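Local coordinates for protein glutamyl-tRNA(Gln) amidotransferase subunit B, mitochondrial (Saccharomyces cerevisiae, PDB 4N0H) that serves as the B subunit of a mitochondrial amidotransferase assembly and carries the catalytic domain of the GatB/GatE family, at residues Q87-Y93 / Y283-P289. Residues are numbered along the deposited sequence; the frame is centred on the assembly and turned at random.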
ATOM      1  N   GLN B  87      -5.713 -14.743  -1.538  1.00 28.00           N
ATOM      2  CA  GLN B  87      -5.286 -13.369  -1.337  1.00 25.41           C
ATOM      3  C   GLN B  87      -6.311 -12.430  -1.939  1.00 23.55           C
ATOM      4  O   GLN B  87      -7.140 -12.840  -2.759  1.00 20.92           O
ATOM      5  CB  GLN B  87      -3.932 -13.131  -2.010  1.00 33.76           C
ATOM      6  CG  GLN B  87      -3.926 -13.492  -3.485  1.00 43.88           C
ATOM      7  CD  GLN B  87      -2.757 -12.887  -4.248  1.00 48.49           C
ATOM      8  OE1 GLN B  87      -1.620 -12.879  -3.771  1.00 49.10           O
ATOM      9  NE2 GLN B  87      -3.039 -12.368  -5.444  1.00 40.09           N
ATOM     10  N   PHE B  88      -6.257 -11.170  -1.526  1.00 23.17           N
ATOM     11  CA  PHE B  88      -7.119 -10.149  -2.090  1.00 27.16           C
ATOM     12  C   PHE B  88      -6.332  -9.264  -3.045  1.00 25.36           C
ATOM     13  O   PHE B  88      -5.184  -8.920  -2.774  1.00 27.28           O
ATOM     14  CB  PHE B  88      -7.745  -9.305  -0.980  1.00 25.77           C
ATOM     15  CG  PHE B  88      -8.761 -10.045  -0.167  1.00 26.33           C
ATOM     16  CD1 PHE B  88      -8.390 -10.722   0.981  1.00 22.08           C
ATOM     17  CD2 PHE B  88     -10.084 -10.088  -0.567  1.00 26.62           C
ATOM     18  CE1 PHE B  88      -9.327 -11.412   1.725  1.00 22.85           C
ATOM     19  CE2 PHE B  88     -11.024 -10.779   0.174  1.00 29.28           C
ATOM     20  CZ  PHE B  88     -10.645 -11.440   1.319  1.00 24.20           C
ATOM     21  N   ASP B  89      -6.958  -8.894  -4.156  1.00 26.65           N
ATOM     22  CA  ASP B  89      -6.327  -8.024  -5.143  1.00 27.78           C
ATOM     23  C   ASP B  89      -7.153  -6.760  -5.330  1.00 24.27           C
ATOM     24  O   ASP B  89      -8.342  -6.741  -5.028  1.00 30.34           O
ATOM     25  CB  ASP B  89      -6.183  -8.748  -6.483  1.00 30.15           C
ATOM     26  CG  ASP B  89      -5.688 -10.175  -6.323  1.00 34.48           C
ATOM     27  OD1 ASP B  89      -6.478 -11.111  -6.587  1.00 29.03           O
ATOM     28  OD2 ASP B  89      -4.514 -10.360  -5.923  1.00 32.26           O
ATOM     29  N   ARG B  90      -6.515  -5.709  -5.830  1.00 23.37           N
ATOM     30  CA  ARG B  90      -7.193  -4.446  -6.091  1.00 23.26           C
ATOM     31  C   ARG B  90      -7.645  -4.358  -7.546  1.00 28.55           C
ATOM     32  O   ARG B  90      -6.837  -4.484  -8.467  1.00 27.83           O
ATOM     33  CB  ARG B  90      -6.268  -3.272  -5.770  1.00 19.23           C
ATOM     34  CG  ARG B  90      -5.797  -3.255  -4.330  1.00 22.59           C
ATOM     35  CD  ARG B  90      -4.879  -2.078  -4.055  1.00 20.79           C
ATOM     36  NE  ARG B  90      -4.515  -2.005  -2.644  1.00 24.95           N
ATOM     37  CZ  ARG B  90      -3.667  -1.113  -2.141  1.00 27.65           C
ATOM     38  NH1 ARG B  90      -3.100  -0.218  -2.936  1.00 23.38           N
ATOM     39  NH2 ARG B  90      -3.389  -1.111  -0.843  1.00 24.34           N
ATOM     40  N   LYS B  91      -8.943  -4.148  -7.739  1.00 26.52           N
ATOM     41  CA  LYS B  91      -9.524  -3.960  -9.060  1.00 29.07           C
ATOM     42  C   LYS B  91      -9.816  -2.474  -9.220  1.00 26.15           C
ATOM     43  O   LYS B  91     -10.719  -1.952  -8.571  1.00 27.05           O
ATOM     44  CB  LYS B  91     -10.810  -4.782  -9.187  1.00 28.46           C
ATOM     45  CG  LYS B  91     -11.577  -4.588 -10.490  1.00 32.09           C
ATOM     46  CD  LYS B  91     -12.883  -5.381 -10.465  1.00 34.79           C
ATOM     47  CE  LYS B  91     -13.644  -5.263 -11.775  1.00 37.61           C
ATOM     48  NZ  LYS B  91     -14.869  -6.121 -11.764  1.00 38.62           N
ATOM     49  N   HIS B  92      -9.050  -1.799 -10.074  1.00 24.16           N
ATOM     50  CA  HIS B  92      -9.055  -0.334 -10.123  1.00 27.70           C
ATOM     51  C   HIS B  92     -10.057   0.265 -11.117  1.00 31.62           C
ATOM     52  O   HIS B  92     -10.077  -0.112 -12.293  1.00 28.43           O
ATOM     53  CB  HIS B  92      -7.656   0.201 -10.461  1.00 27.88           C
ATOM     54  CG  HIS B  92      -6.604  -0.127  -9.443  1.00 29.00           C
ATOM     55  ND1 HIS B  92      -5.773  -1.221  -9.556  1.00 28.00           N
ATOM     56  CD2 HIS B  92      -6.233   0.510  -8.307  1.00 26.12           C
ATOM     57  CE1 HIS B  92      -4.940  -1.249  -8.529  1.00 27.27           C
ATOM     58  NE2 HIS B  92      -5.203  -0.212  -7.753  1.00 26.01           N
ATOM     59  N   TYR B  93     -10.874   1.197 -10.626  1.00 27.02           N
ATOM     60  CA  TYR B  93     -11.675   2.091 -11.468  1.00 30.97           C
ATOM     61  C   TYR B  93     -12.297   3.217 -10.637  1.00 31.30           C
ATOM     62  O   TYR B  93     -12.433   3.095  -9.419  1.00 30.98           O
ATOM     63  CB  TYR B  93     -12.755   1.328 -12.243  1.00 35.40           C
ATOM     64  CG  TYR B  93     -13.801   0.659 -11.383  1.00 42.34           C
ATOM     65  CD1 TYR B  93     -13.599  -0.619 -10.874  1.00 44.32           C
ATOM     66  CD2 TYR B  93     -15.003   1.297 -11.098  1.00 46.75           C
ATOM     67  CE1 TYR B  93     -14.561  -1.240 -10.094  1.00 48.96           C
ATOM     68  CE2 TYR B  93     -15.970   0.690 -10.321  1.00 50.54           C
ATOM     69  CZ  TYR B  93     -15.745  -0.578  -9.820  1.00 54.65           C
ATOM     70  OH  TYR B  93     -16.709  -1.181  -9.046  1.00 60.59           O
ATOM     71  N   TYR B 283      -8.295  -3.134 -15.507  1.00 31.58           N
ATOM     72  CA  TYR B 283      -8.551  -2.917 -14.090  1.00 29.05           C
ATOM     73  C   TYR B 283      -7.255  -2.909 -13.277  1.00 29.37           C
ATOM     74  O   TYR B 283      -7.267  -2.612 -12.083  1.00 29.44           O
ATOM     75  CB  TYR B 283      -9.533  -3.961 -13.549  1.00 30.61           C
ATOM     76  CG  TYR B 283     -10.932  -3.808 -14.102  1.00 35.21           C
ATOM     77  CD1 TYR B 283     -11.711  -2.703 -13.770  1.00 31.21           C
ATOM     78  CD2 TYR B 283     -11.475  -4.761 -14.955  1.00 37.58           C
ATOM     79  CE1 TYR B 283     -12.985  -2.551 -14.270  1.00 37.26           C
ATOM     80  CE2 TYR B 283     -12.757  -4.613 -15.466  1.00 41.61           C
ATOM     81  CZ  TYR B 283     -13.506  -3.506 -15.115  1.00 42.07           C
ATOM     82  OH  TYR B 283     -14.779  -3.345 -15.611  1.00 43.70           O
ATOM     83  N   ARG B 284      -6.146  -3.234 -13.937  1.00 30.45           N
ATOM     84  CA  ARG B 284      -4.828  -3.200 -13.311  1.00 27.70           C
ATOM     85  C   ARG B 284      -4.807  -3.968 -11.991  1.00 28.72           C
ATOM     86  O   ARG B 284      -4.379  -3.441 -10.959  1.00 27.52           O
ATOM     87  CB  ARG B 284      -4.368  -1.751 -13.117  1.00 25.36           C
ATOM     88  CG  ARG B 284      -3.982  -1.048 -14.425  1.00 29.64           C
ATOM     89  CD  ARG B 284      -4.342   0.429 -14.409  1.00 32.75           C
ATOM     90  NE  ARG B 284      -5.789   0.620 -14.412  1.00 33.60           N
ATOM     91  CZ  ARG B 284      -6.433   1.534 -13.694  1.00 31.04           C
ATOM     92  NH1 ARG B 284      -5.768   2.365 -12.901  1.00 30.41           N
ATOM     93  NH2 ARG B 284      -7.751   1.609 -13.763  1.00 29.28           N
ATOM     94  N   TYR B 285      -5.288  -5.210 -12.036  1.00 26.26           N
ATOM     95  CA  TYR B 285      -5.331  -6.072 -10.858  1.00 29.35           C
ATOM     96  C   TYR B 285      -3.959  -6.169 -10.199  1.00 31.83           C
ATOM     97  O   TYR B 285      -2.978  -6.547 -10.835  1.00 33.11           O
ATOM     98  CB  TYR B 285      -5.811  -7.476 -11.225  1.00 26.62           C
ATOM     99  CG  TYR B 285      -7.258  -7.559 -11.666  1.00 31.52           C
ATOM    100  CD1 TYR B 285      -7.586  -7.729 -13.005  1.00 36.14           C
ATOM    101  CD2 TYR B 285      -8.294  -7.482 -10.740  1.00 31.49           C
ATOM    102  CE1 TYR B 285      -8.901  -7.820 -13.415  1.00 39.89           C
ATOM    103  CE2 TYR B 285      -9.616  -7.571 -11.143  1.00 38.33           C
ATOM    104  CZ  TYR B 285      -9.912  -7.738 -12.483  1.00 38.65           C
ATOM    105  OH  TYR B 285     -11.221  -7.824 -12.895  1.00 40.82           O
ATOM    106  N   MET B 286      -3.906  -5.811  -8.924  1.00 27.18           N
ATOM    107  CA  MET B 286      -2.672  -5.842  -8.152  1.00 25.58           C
ATOM    108  C   MET B 286      -2.960  -6.514  -6.826  1.00 23.57           C
ATOM    109  O   MET B 286      -3.885  -6.113  -6.124  1.00 22.72           O
ATOM    110  CB  MET B 286      -2.170  -4.415  -7.898  1.00 24.59           C
ATOM    111  CG  MET B 286      -0.816  -4.341  -7.201  1.00 33.29           C
ATOM    112  SD  MET B 286      -0.308  -2.647  -6.799  1.00 37.37           S
ATOM    113  CE  MET B 286      -1.479  -2.233  -5.512  1.00 35.95           C
ATOM    114  N   PRO B 287      -2.179  -7.547  -6.479  1.00 25.76           N
ATOM    115  CA  PRO B 287      -2.336  -8.141  -5.148  1.00 27.43           C
ATOM    116  C   PRO B 287      -2.189  -7.057  -4.089  1.00 29.40           C
ATOM    117  O   PRO B 287      -1.288  -6.221  -4.208  1.00 25.73           O
ATOM    118  CB  PRO B 287      -1.165  -9.118  -5.070  1.00 28.92           C
ATOM    119  CG  PRO B 287      -0.906  -9.494  -6.491  1.00 29.46           C
ATOM    120  CD  PRO B 287      -1.151  -8.235  -7.275  1.00 29.70           C
ATOM    121  N   ASP B 288      -3.071  -7.041  -3.094  1.00 23.72           N
ATOM    122  CA  ASP B 288      -2.991  -6.014  -2.067  1.00 25.62           C
ATOM    123  C   ASP B 288      -1.669  -6.130  -1.310  1.00 26.53           C
ATOM    124  O   ASP B 288      -1.293  -7.214  -0.872  1.00 28.18           O
ATOM    125  CB  ASP B 288      -4.173  -6.087  -1.105  1.00 26.32           C
ATOM    126  CG  ASP B 288      -4.268  -4.865  -0.220  1.00 24.00           C
ATOM    127  OD1 ASP B 288      -3.642  -4.859   0.863  1.00 24.39           O
ATOM    128  OD2 ASP B 288      -4.965  -3.906  -0.609  1.00 25.58           O
ATOM    129  N   PRO B 289      -0.944  -5.010  -1.185  1.00 29.30           N
ATOM    130  CA  PRO B 289       0.380  -5.038  -0.556  1.00 28.78           C
ATOM    131  C   PRO B 289       0.334  -5.032   0.969  1.00 30.09           C
ATOM    132  O   PRO B 289       1.378  -5.210   1.594  1.00 30.16           O
ATOM    133  CB  PRO B 289       1.045  -3.763  -1.084  1.00 29.75           C
ATOM    134  CG  PRO B 289      -0.086  -2.844  -1.397  1.00 30.25           C
ATOM    135  CD  PRO B 289      -1.241  -3.712  -1.822  1.00 26.55           C
TER
HETATM  136  O   HOH W   1      -4.435  -2.307   1.556  1.00 40.08           O
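Tyr-283, in the loop leading into strand 286-287, packs against Lys-91 and His-92 of strand 89-92; the two strands pair antiparallel within the mixed sheet of the GatB/GatE catalytic domain, and strand 89-92 pairs on its other side with strand 102-120. The Tyr-283 ring lies under the extended side chain of Lys-91: CE sits 3.6 Å from the ring centroid and 3° off the normal, a CH-pi contact, and NZ adds a cation-pi contact over the same face. Tyr-283 O accepts from both His-92 N and His-92 ND1. A second carbonyl, Arg-284 O, also lies near the imidazole plane, 3.0 Å from His-92 ND1, so that nitrogen is shared between two acceptors, while His-92 NE2 bonds a polar side chain of another protein's chain. The Arg-284 guanidinium carries His-92 CB over one face and reaches that same foreign chain through NH1. Tyr-285 turns its CE2 to Lys-91 CB, and its CA-H points at Arg-90 O (CA to O 3.2 Å). Met-286 and Arg-90 form the hydrogen-bonded pair, closed by Arg-90 N to Met-286 O at 2.7 Å and the longer return bond from Met-286 N to Arg-90 O. Pro-287 lies opposite Asp-89 in the neighbouring non-hydrogen-bonded pair, CA atoms 4.0 Å apart and side chains diverging. Asp-288 N then bonds Phe-88 O almost straight (173°), and its CG, anti to the backbone N (chi1 -168°), brings the carboxylate to Arg-90. In this salt bridge Arg-90 NE donates to Asp-288 OD2 at 2.8 Å, approaching from above the carboxylate plane while OD2 stays near the guanidinium plane. Across one guanidinium face lies Pro-289 CD, 3.5 Å from Arg-90 NH2.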